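Local coordinates for beta-N-acetylglucosaminidase Nag2 (Vibrio harveyi, PDB 6EZR), which probably catalyses the hydrolysis of terminal, non-reducing N-acetyl-D-hexosamine residues in N-acetyl-beta-D-hexosaminides, as a family 20 glycoside hydrolase, at residues 41-46 with 83-88; 91-96 with 538-543; 195-200 with 216-221. One frame throughout, in Å; residues are numbered along the deposited sequence.

Contact 1: residues 41-46 with 83-88; sequences FAFDRY and FSIGSN
Tyr-46 and Ile-85 bring the two backbones nearest, their CA atoms 6.2 Å apart, where the chain leaving strand 38-42 runs at 74° to the end of strand 78-85; no direct backbone hydrogen bond joins the segments. A water links them instead, donating to Tyr-46 O and accepting from the N of Gly-86, the central residue of an inverse gamma turn that follows the strand. The apolar half is built on Phe-43, whose CG stands anti to the backbone N (chi1 -174°) and places the ring where CE2 meets both Phe-83 and Ile-85. Phe-83 turns its edge to the face of this ring in an offset edge-to-face pair, with ring centroids 5.8 Å apart and planes at 76°. At the edge of the same ring, close to its plane, lies the branch methyl of Ile-85, with CG2 3.9 Å from Phe-43 CE2; that methyl also packs against Tyr-46 O. Arg-45 supplies the polar half. Its chain bends at chi2, passes the end of Ile-85, and brings NH1 to 2.9 Å from Ser-87 OG, a weak hydrogen bond on account of its angle. Ser-87 OG in turn donates to Asn-88 O at 2.7 Å, while Arg-45 NH2 donates to a second water lying near that carbonyl. Phe-22 and Phe-97 extend the aromatic cluster inside the N-terminal beta domain. Buried rings and an isoleucine methyl thus give way to water-bridged polar groups, where a water and a long, weak ion pair to Asp-95 add to the weak Ser-87 bond; the Arg-45 side chain lies about 6 Å from that of the N-acetylglucosamine-binding Trp-546.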
loop_
_atom_site.group_PDB
_atom_site.type_symbol
_atom_site.label_atom_id
_atom_site.label_comp_id
_atom_site.label_asym_id
_atom_site.label_seq_id
_atom_site.Cartn_x
_atom_site.Cartn_y
_atom_site.Cartn_z
ATOM N N PHE A 41 -11.961 -19.242 12.480
ATOM C CA PHE A 41 -10.786 -18.419 12.771
ATOM C C PHE A 41 -10.163 -17.866 11.493
ATOM O O PHE A 41 -10.452 -18.335 10.386
ATOM C CB PHE A 41 -9.736 -19.213 13.567
ATOM C CG PHE A 41 -9.279 -20.484 12.888
ATOM C CD1 PHE A 41 -8.188 -20.479 12.020
ATOM C CD2 PHE A 41 -9.933 -21.687 13.121
ATOM C CE1 PHE A 41 -7.759 -21.647 11.399
ATOM C CE2 PHE A 41 -9.515 -22.858 12.505
ATOM C CZ PHE A 41 -8.427 -22.839 11.638
ATOM N N ALA A 42 -9.297 -16.874 11.674
ATOM C CA ALA A 42 -8.585 -16.222 10.581
ATOM C C ALA A 42 -7.118 -16.650 10.617
ATOM O O ALA A 42 -6.478 -16.576 11.664
ATOM C CB ALA A 42 -8.702 -14.712 10.694
ATOM N N PHE A 43 -6.602 -17.094 9.472
ATOM C CA PHE A 43 -5.246 -17.629 9.355
ATOM C C PHE A 43 -4.758 -17.394 7.937
ATOM O O PHE A 43 -5.377 -17.867 6.988
ATOM C CB PHE A 43 -5.255 -19.126 9.688
ATOM C CG PHE A 43 -3.890 -19.763 9.747
ATOM C CD1 PHE A 43 -2.893 -19.260 10.588
ATOM C CD2 PHE A 43 -3.613 -20.903 8.996
ATOM C CE1 PHE A 43 -1.644 -19.867 10.651
ATOM C CE2 PHE A 43 -2.369 -21.513 9.061
ATOM C CZ PHE A 43 -1.380 -20.989 9.882
ATOM N N ASP A 44 -3.639 -16.680 7.802
ATOM C CA ASP A 44 -3.171 -16.167 6.499
ATOM C C ASP A 44 -2.308 -17.155 5.692
ATOM O O ASP A 44 -1.719 -16.768 4.682
ATOM C CB ASP A 44 -2.411 -14.825 6.684
ATOM C CG ASP A 44 -2.654 -13.827 5.524
ATOM O OD1 ASP A 44 -3.756 -13.857 4.924
ATOM O OD2 ASP A 44 -1.748 -13.007 5.216
ATOM N N ARG A 45 -2.260 -18.420 6.120
ATOM C CA ARG A 45 -1.569 -19.485 5.397
ATOM C C ARG A 45 -2.552 -20.566 4.950
ATOM O O ARG A 45 -3.562 -20.840 5.618
ATOM C CB ARG A 45 -0.480 -20.118 6.261
ATOM C CG ARG A 45 0.553 -19.153 6.824
ATOM C CD ARG A 45 1.390 -18.485 5.736
ATOM N NE ARG A 45 2.467 -17.692 6.334
ATOM C CZ ARG A 45 3.697 -18.125 6.614
ATOM N NH1 ARG A 45 4.086 -19.371 6.335
ATOM N NH2 ARG A 45 4.557 -17.288 7.185
ATOM N N TYR A 46 -2.240 -21.171 3.808
ATOM C CA TYR A 46 -3.039 -22.234 3.238
ATOM C C TYR A 46 -2.787 -23.512 4.027
ATOM O O TYR A 46 -1.661 -24.019 4.081
ATOM C CB TYR A 46 -2.674 -22.419 1.765
ATOM C CG TYR A 46 -3.390 -23.553 1.053
ATOM C CD1 TYR A 46 -4.774 -23.571 0.945
ATOM C CD2 TYR A 46 -2.673 -24.602 0.462
ATOM C CE1 TYR A 46 -5.432 -24.605 0.286
ATOM C CE2 TYR A 46 -3.323 -25.635 -0.204
ATOM C CZ TYR A 46 -4.703 -25.632 -0.284
ATOM O OH TYR A 46 -5.363 -26.649 -0.931
ATOM N N PHE A 83 -2.907 -29.959 12.008
ATOM C CA PHE A 83 -2.869 -29.611 10.592
ATOM C C PHE A 83 -1.457 -29.180 10.229
ATOM O O PHE A 83 -0.608 -28.936 11.103
ATOM C CB PHE A 83 -3.892 -28.513 10.253
ATOM C CG PHE A 83 -3.577 -27.174 10.856
ATOM C CD1 PHE A 83 -4.030 -26.844 12.137
ATOM C CD2 PHE A 83 -2.829 -26.237 10.148
ATOM C CE1 PHE A 83 -3.738 -25.604 12.700
ATOM C CE2 PHE A 83 -2.528 -25.004 10.708
ATOM C CZ PHE A 83 -2.981 -24.687 11.988
ATOM N N SER A 84 -1.227 -29.085 8.929
ATOM C CA SER A 84 0.060 -28.701 8.382
ATOM C C SER A 84 -0.095 -27.651 7.289
ATOM O O SER A 84 -1.160 -27.520 6.664
ATOM C CB SER A 84 0.788 -29.926 7.820
ATOM O OG SER A 84 1.219 -30.795 8.853
ATOM N N ILE A 85 0.995 -26.916 7.085
ATOM C CA ILE A 85 1.127 -25.909 6.032
ATOM C C ILE A 85 2.434 -26.156 5.288
ATOM O O ILE A 85 3.380 -26.733 5.836
ATOM C CB ILE A 85 1.121 -24.463 6.589
ATOM C CG1 ILE A 85 2.316 -24.210 7.505
ATOM C CG2 ILE A 85 -0.160 -24.205 7.353
ATOM C CD1 ILE A 85 2.534 -22.759 7.897
ATOM N N GLY A 86 2.483 -25.703 4.046
ATOM C CA GLY A 86 3.677 -25.821 3.232
ATOM C C GLY A 86 4.488 -24.569 3.429
ATOM O O GLY A 86 4.383 -23.627 2.648
ATOM N N SER A 87 5.265 -24.526 4.502
ATOM C CA SER A 87 6.137 -23.381 4.734
ATOM C C SER A 87 7.286 -23.680 5.680
ATOM O O SER A 87 7.298 -24.680 6.423
ATOM C CB SER A 87 5.335 -22.160 5.234
ATOM O OG SER A 87 5.566 -21.854 6.604
ATOM N N ASN A 88 8.243 -22.762 5.633
ATOM C CA ASN A 88 9.381 -22.756 6.535
ATOM C C ASN A 88 8.988 -22.113 7.858
ATOM O O ASN A 88 7.890 -21.574 7.969
ATOM C CB ASN A 88 10.572 -22.065 5.862
ATOM C CG ASN A 88 11.286 -22.981 4.878
ATOM O OD1 ASN A 88 11.245 -24.221 4.998
ATOM N ND2 ASN A 88 11.950 -22.380 3.904
HETATM O O HOH W 1 7.350 -18.411 7.813
HETATM O O HOH W 2 0.882 -23.888 2.947
#

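Contact 2: residues 91-96 with 538-543; sequences RYYSDG and APEEPG
Tyr-92 and Tyr-93 both set CG beside the backbone N, anti to the carbonyl carbon (chi1 -67° and -65°); with like torsions, these successive residues send their rings to different parts of segment 538-543. The Tyr-92 ring offers its edge to Ala-538 O, with CE1 3.2 Å from that oxygen, and lies against the CB of Glu-541. Beyond the contact its hydroxyl is hydrogen-bonded to Asp-536 O and Thr-534 OG1, which fixes the far end of the ring. Tyr-93 runs alongside Pro-539, its CE2 3.8 Å from Pro-539 CB, and alongside Glu-540, which bends at chi2 and brings OE1 to the ring edge.

Pro-539 O is the polar centre. It accepts a nearly straight bond from Tyr-93 N (3.0 Å, 171°) and a second from a water 2.8 Å away from Pro-539 O. That water also donates to Glu-541 O and accepts from Ser-94 OG, so three groups hold it and it bridges the 3-10 segment 93-95 and the type I turn 538-541. Asp-95 folds back to take the N-H of Tyr-92 on OD2, bracing the loop from within, while across the contact Glu-541 N closes the turn onto Ala-538 O.

Glu-541 itself leads away to a salt bridge with Arg-638 and a hydrogen bond with Tyr-594. The contact docks the loop between strands 78-85 and 99-105 of the N-terminal beta domain onto a catalytic-domain loop that begins beyond helix 526-529, carries the N-acetylglucosamine-binding Asp-532 and Trp-546, and leads to helix 552-556; helix 589-596 packs against Pro-542.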
loop_
_atom_site.group_PDB
_atom_site.type_symbol
_atom_site.label_atom_id
_atom_site.label_comp_id
_atom_site.label_asym_id
_atom_site.label_seq_id
_atom_site.Cartn_x
_atom_site.Cartn_y
_atom_site.Cartn_z
ATOM N N ARG A 91 8.558 -17.089 12.213
ATOM C CA ARG A 91 9.456 -16.239 12.986
ATOM C C ARG A 91 8.716 -15.190 13.809
ATOM O O ARG A 91 9.338 -14.500 14.596
ATOM C CB ARG A 91 10.432 -15.516 12.052
ATOM C CG ARG A 91 11.091 -16.387 11.008
ATOM C CD ARG A 91 12.085 -17.356 11.622
ATOM N NE ARG A 91 12.574 -18.327 10.650
ATOM C CZ ARG A 91 13.430 -19.310 10.921
ATOM N NH1 ARG A 91 13.779 -20.158 9.954
ATOM N NH2 ARG A 91 13.939 -19.464 12.146
ATOM N N TYR A 92 7.404 -15.056 13.616
ATOM C CA TYR A 92 6.633 -13.947 14.202
ATOM C C TYR A 92 5.305 -14.409 14.800
ATOM O O TYR A 92 4.665 -15.313 14.268
ATOM C CB TYR A 92 6.370 -12.890 13.120
ATOM C CG TYR A 92 7.622 -12.197 12.647
ATOM C CD1 TYR A 92 8.217 -11.179 13.415
ATOM C CD2 TYR A 92 8.242 -12.573 11.461
ATOM C CE1 TYR A 92 9.374 -10.544 12.988
ATOM C CE2 TYR A 92 9.403 -11.946 11.031
ATOM C CZ TYR A 92 9.959 -10.931 11.793
ATOM O OH TYR A 92 11.110 -10.310 11.372
ATOM N N TYR A 93 4.884 -13.761 15.886
ATOM C CA TYR A 93 3.579 -14.052 16.520
ATOM C C TYR A 93 2.341 -13.747 15.658
ATOM O O TYR A 93 1.281 -14.344 15.869
ATOM C CB TYR A 93 3.464 -13.331 17.863
ATOM C CG TYR A 93 4.460 -13.823 18.887
ATOM C CD1 TYR A 93 4.459 -15.159 19.307
ATOM C CD2 TYR A 93 5.410 -12.963 19.442
ATOM C CE1 TYR A 93 5.373 -15.623 20.240
ATOM C CE2 TYR A 93 6.332 -13.420 20.382
ATOM C CZ TYR A 93 6.310 -14.753 20.775
ATOM O OH TYR A 93 7.218 -15.218 21.699
ATOM N N SER A 94 2.464 -12.823 14.709
ATOM C CA SER A 94 1.368 -12.518 13.776
ATOM C C SER A 94 1.093 -13.637 12.762
ATOM O O SER A 94 0.015 -13.680 12.172
ATOM C CB SER A 94 1.625 -11.197 13.044
ATOM O OG SER A 94 3.004 -10.987 12.796
ATOM N N ASP A 95 2.061 -14.529 12.566
ATOM C CA ASP A 95 1.870 -15.742 11.754
ATOM C C ASP A 95 0.797 -16.687 12.333
ATOM O O ASP A 95 0.257 -17.520 11.612
ATOM C CB ASP A 95 3.190 -16.513 11.588
ATOM C CG ASP A 95 4.280 -15.698 10.887
ATOM O OD1 ASP A 95 3.997 -15.105 9.819
ATOM O OD2 ASP A 95 5.425 -15.672 11.403
ATOM N N GLY A 96 0.506 -16.552 13.629
ATOM C CA GLY A 96 -0.600 -17.254 14.277
ATOM C C GLY A 96 -1.971 -16.752 13.878
ATOM O O GLY A 96 -2.104 -15.860 13.035
ATOM N N ALA A 538 12.737 -9.331 15.921
ATOM C CA ALA A 538 12.037 -9.727 17.142
ATOM C C ALA A 538 10.660 -10.249 16.770
ATOM O O ALA A 538 9.980 -9.616 15.974
ATOM C CB ALA A 538 11.888 -8.552 18.089
ATOM N N PRO A 539 10.235 -11.386 17.363
ATOM C CA PRO A 539 8.973 -12.004 16.973
ATOM C C PRO A 539 7.709 -11.203 17.339
ATOM O O PRO A 539 6.645 -11.484 16.795
ATOM C CB PRO A 539 9.009 -13.359 17.698
ATOM C CG PRO A 539 9.836 -13.114 18.902
ATOM C CD PRO A 539 10.840 -12.063 18.525
ATOM N N GLU A 540 7.828 -10.217 18.226
ATOM C CA GLU A 540 6.706 -9.317 18.562
ATOM C C GLU A 540 6.428 -8.236 17.505
ATOM O O GLU A 540 5.407 -7.546 17.573
ATOM C CB GLU A 540 6.952 -8.631 19.910
ATOM C CG GLU A 540 6.993 -9.586 21.105
ATOM C CD GLU A 540 8.369 -10.172 21.416
ATOM O OE1 GLU A 540 8.436 -11.031 22.325
ATOM O OE2 GLU A 540 9.380 -9.789 20.774
ATOM N N GLU A 541 7.336 -8.082 16.547
ATOM C CA GLU A 541 7.269 -6.997 15.582
ATOM C C GLU A 541 6.086 -7.240 14.627
ATOM O O GLU A 541 5.929 -8.356 14.130
ATOM C CB GLU A 541 8.602 -6.922 14.836
ATOM C CG GLU A 541 8.858 -5.626 14.098
ATOM C CD GLU A 541 9.150 -4.438 14.998
ATOM O OE1 GLU A 541 9.995 -4.541 15.912
ATOM O OE2 GLU A 541 8.553 -3.373 14.762
ATOM N N PRO A 542 5.215 -6.223 14.420
ATOM C CA PRO A 542 4.104 -6.429 13.476
ATOM C C PRO A 542 4.555 -6.424 12.016
ATOM O O PRO A 542 5.466 -5.687 11.648
ATOM C CB PRO A 542 3.172 -5.248 13.760
ATOM C CG PRO A 542 4.045 -4.204 14.375
ATOM C CD PRO A 542 5.077 -4.951 15.155
ATOM N N GLY A 543 3.933 -7.276 11.210
ATOM C CA GLY A 543 4.132 -7.274 9.768
ATOM C C GLY A 543 4.175 -8.659 9.168
ATOM O O GLY A 543 3.945 -9.651 9.842
HETATM O O HOH W 3 4.520 -10.385 15.373
#

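Contact 3: residues 195-200 with 216-221; sequences SGKIIF and SEESIK
Backbone hydrogen bonds join Lys-197 and Ile-199 to Ile-220 at the start of a parallel strand pair, in which Ile-198 is bridged with Ile-220 and Ile-199 with Lys-221. Ile-220 uses both its backbone N and its O: the N donates to Lys-197 O at 3.0 Å, and the O accepts from Ile-199 N at 2.7 Å. Ile-198 CA adds a C-H...O contact to the same oxygen.

Apolar packing follows the register. Ile-198 and Ile-220 share one face, with Ile-198 CG1 4.2 Å from Ile-220 CD1, and there Ile-220 meets Leu-237 of helix 227-240. On the opposite face the side chains of Ile-199 and Lys-221 cross at an angle, CG2 of Ile-199 4.1 Å from CG of Lys-221, whose amino end then turns away.

Charge pairing closes the end where the strands begin. Lys-197 extends beside Glu-218 and turns at its last torsion (chi4 -87°), placing NZ 2.8 Å from Glu-218 OE2 on the anti side of the carboxylate, 32° out of its plane. Both side chains also touch Phe-156 of strand 154-158.

Regular parallel pairing in the alpha/beta domain therefore starts with a surface salt bridge, while Ile-220, on the isoleucine face, packs on helix 227-240.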
loop_
_atom_site.group_PDB
_atom_site.type_symbol
_atom_site.label_atom_id
_atom_site.label_comp_id
_atom_site.label_asym_id
_atom_site.label_seq_id
_atom_site.Cartn_x
_atom_site.Cartn_y
_atom_site.Cartn_z
ATOM N N SER A 195 5.426 43.485 0.315
ATOM C CA SER A 195 6.772 43.820 0.808
ATOM C C SER A 195 7.304 42.807 1.841
ATOM O O SER A 195 8.024 43.175 2.772
ATOM C CB SER A 195 6.748 45.219 1.420
ATOM O OG SER A 195 5.910 45.251 2.565
ATOM N N GLY A 196 6.978 41.531 1.651
ATOM C CA GLY A 196 7.346 40.480 2.605
ATOM C C GLY A 196 8.810 40.075 2.569
ATOM O O GLY A 196 9.500 40.283 1.575
ATOM N N LYS A 197 9.267 39.483 3.668
ATOM C CA LYS A 197 10.648 39.012 3.821
ATOM C C LYS A 197 10.876 37.614 3.239
ATOM O O LYS A 197 12.018 37.231 3.011
ATOM C CB LYS A 197 11.043 39.011 5.296
ATOM C CG LYS A 197 11.150 40.390 5.918
ATOM C CD LYS A 197 11.165 40.301 7.434
ATOM C CE LYS A 197 11.526 41.627 8.089
ATOM N NZ LYS A 197 13.000 41.793 8.215
ATOM N N ILE A 198 9.798 36.861 3.021
ATOM C CA ILE A 198 9.865 35.542 2.377
ATOM C C ILE A 198 9.310 35.665 0.947
ATOM O O ILE A 198 8.152 36.019 0.751
ATOM C CB ILE A 198 9.128 34.462 3.206
ATOM C CG1 ILE A 198 9.767 34.350 4.600
ATOM C CG2 ILE A 198 9.198 33.103 2.518
ATOM C CD1 ILE A 198 8.877 33.735 5.656
ATOM N N ILE A 199 10.146 35.348 -0.042
ATOM C CA ILE A 199 9.894 35.713 -1.440
ATOM C C ILE A 199 9.787 34.480 -2.328
ATOM O O ILE A 199 10.628 33.590 -2.259
ATOM C CB ILE A 199 11.007 36.664 -1.946
ATOM C CG1 ILE A 199 10.823 38.044 -1.311
ATOM C CG2 ILE A 199 11.003 36.817 -3.463
ATOM C CD1 ILE A 199 12.088 38.864 -1.229
ATOM N N PHE A 200 8.749 34.456 -3.164
ATOM C CA PHE A 200 8.561 33.435 -4.196
ATOM C C PHE A 200 8.759 34.081 -5.567
ATOM O O PHE A 200 8.011 34.978 -5.952
ATOM C CB PHE A 200 7.164 32.819 -4.095
ATOM C CG PHE A 200 6.996 31.876 -2.937
ATOM C CD1 PHE A 200 6.784 32.359 -1.648
ATOM C CD2 PHE A 200 7.044 30.500 -3.133
ATOM C CE1 PHE A 200 6.630 31.481 -0.577
ATOM C CE2 PHE A 200 6.888 29.624 -2.068
ATOM C CZ PHE A 200 6.678 30.113 -0.786
ATOM N N SER A 216 18.961 34.248 3.478
ATOM C CA SER A 216 19.859 35.337 3.867
ATOM C C SER A 216 19.599 35.686 5.334
ATOM O O SER A 216 18.719 35.104 5.964
ATOM C CB SER A 216 19.659 36.547 2.954
ATOM O OG SER A 216 20.162 36.281 1.658
ATOM N N GLU A 217 20.373 36.628 5.869
ATOM C CA GLU A 217 20.264 37.033 7.275
ATOM C C GLU A 217 18.919 37.644 7.654
ATOM O O GLU A 217 18.472 37.489 8.792
ATOM C CB GLU A 217 21.371 38.028 7.633
ATOM C CG GLU A 217 22.753 37.410 7.782
ATOM C CD GLU A 217 23.615 38.145 8.793
ATOM O OE1 GLU A 217 23.192 38.262 9.964
ATOM O OE2 GLU A 217 24.719 38.599 8.422
ATOM N N GLU A 218 18.299 38.354 6.715
ATOM C CA GLU A 218 16.998 39.002 6.956
ATOM C C GLU A 218 15.925 38.711 5.896
ATOM O O GLU A 218 14.903 39.403 5.836
ATOM C CB GLU A 218 17.199 40.516 7.163
ATOM C CG GLU A 218 17.528 40.902 8.606
ATOM C CD GLU A 218 16.420 40.562 9.602
ATOM O OE1 GLU A 218 16.734 40.393 10.800
ATOM O OE2 GLU A 218 15.238 40.452 9.199
ATOM N N SER A 219 16.135 37.668 5.095
ATOM C CA SER A 219 15.146 37.251 4.099
ATOM C C SER A 219 15.333 35.807 3.641
ATOM O O SER A 219 16.362 35.182 3.909
ATOM C CB SER A 219 15.181 38.186 2.883
ATOM O OG SER A 219 16.465 38.209 2.291
ATOM N N ILE A 220 14.304 35.301 2.962
ATOM C CA ILE A 220 14.315 33.995 2.291
ATOM C C ILE A 220 13.795 34.167 0.863
ATOM O O ILE A 220 12.722 34.734 0.658
ATOM C CB ILE A 220 13.441 32.944 3.018
ATOM C CG1 ILE A 220 14.049 32.582 4.374
ATOM C CG2 ILE A 220 13.316 31.671 2.183
ATOM C CD1 ILE A 220 13.099 31.869 5.322
ATOM N N LYS A 221 14.550 33.653 -0.107
ATOM C CA LYS A 221 14.163 33.701 -1.512
ATOM C C LYS A 221 14.007 32.278 -2.047
ATOM O O LYS A 221 14.947 31.485 -1.977
ATOM C CB LYS A 221 15.205 34.470 -2.337
ATOM C CG LYS A 221 14.656 35.002 -3.662
ATOM C CD LYS A 221 15.690 35.056 -4.787
ATOM C CE LYS A 221 16.293 36.435 -5.009
ATOM N NZ LYS A 221 17.391 36.760 -4.060
#

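How the contacts relate
Contacts 1 and 2 are neighbours, with centres 14 Å apart, and meet directly: Phe-43 CE1 packs 3.2 Å from Asp-95 O. Contact 1 joins the chain leaving strand 38-42 to the end of strand 78-85 within the N-terminal beta domain, and the loop 91-96, which follows it in the chain, carries that domain onto the catalytic domain beside the sugar-binding residues. Contact 3 pairs strands 198-202 and 220-224 of the separate alpha/beta domain, between the segments of contact 2 in sequence, yet its centre is 61 Å from that of contact 1 and 51 Å from that of contact 2. The chain thus runs through two accessory domains before the barrel, and the first of them packs beside the barrel's sugar-binding region.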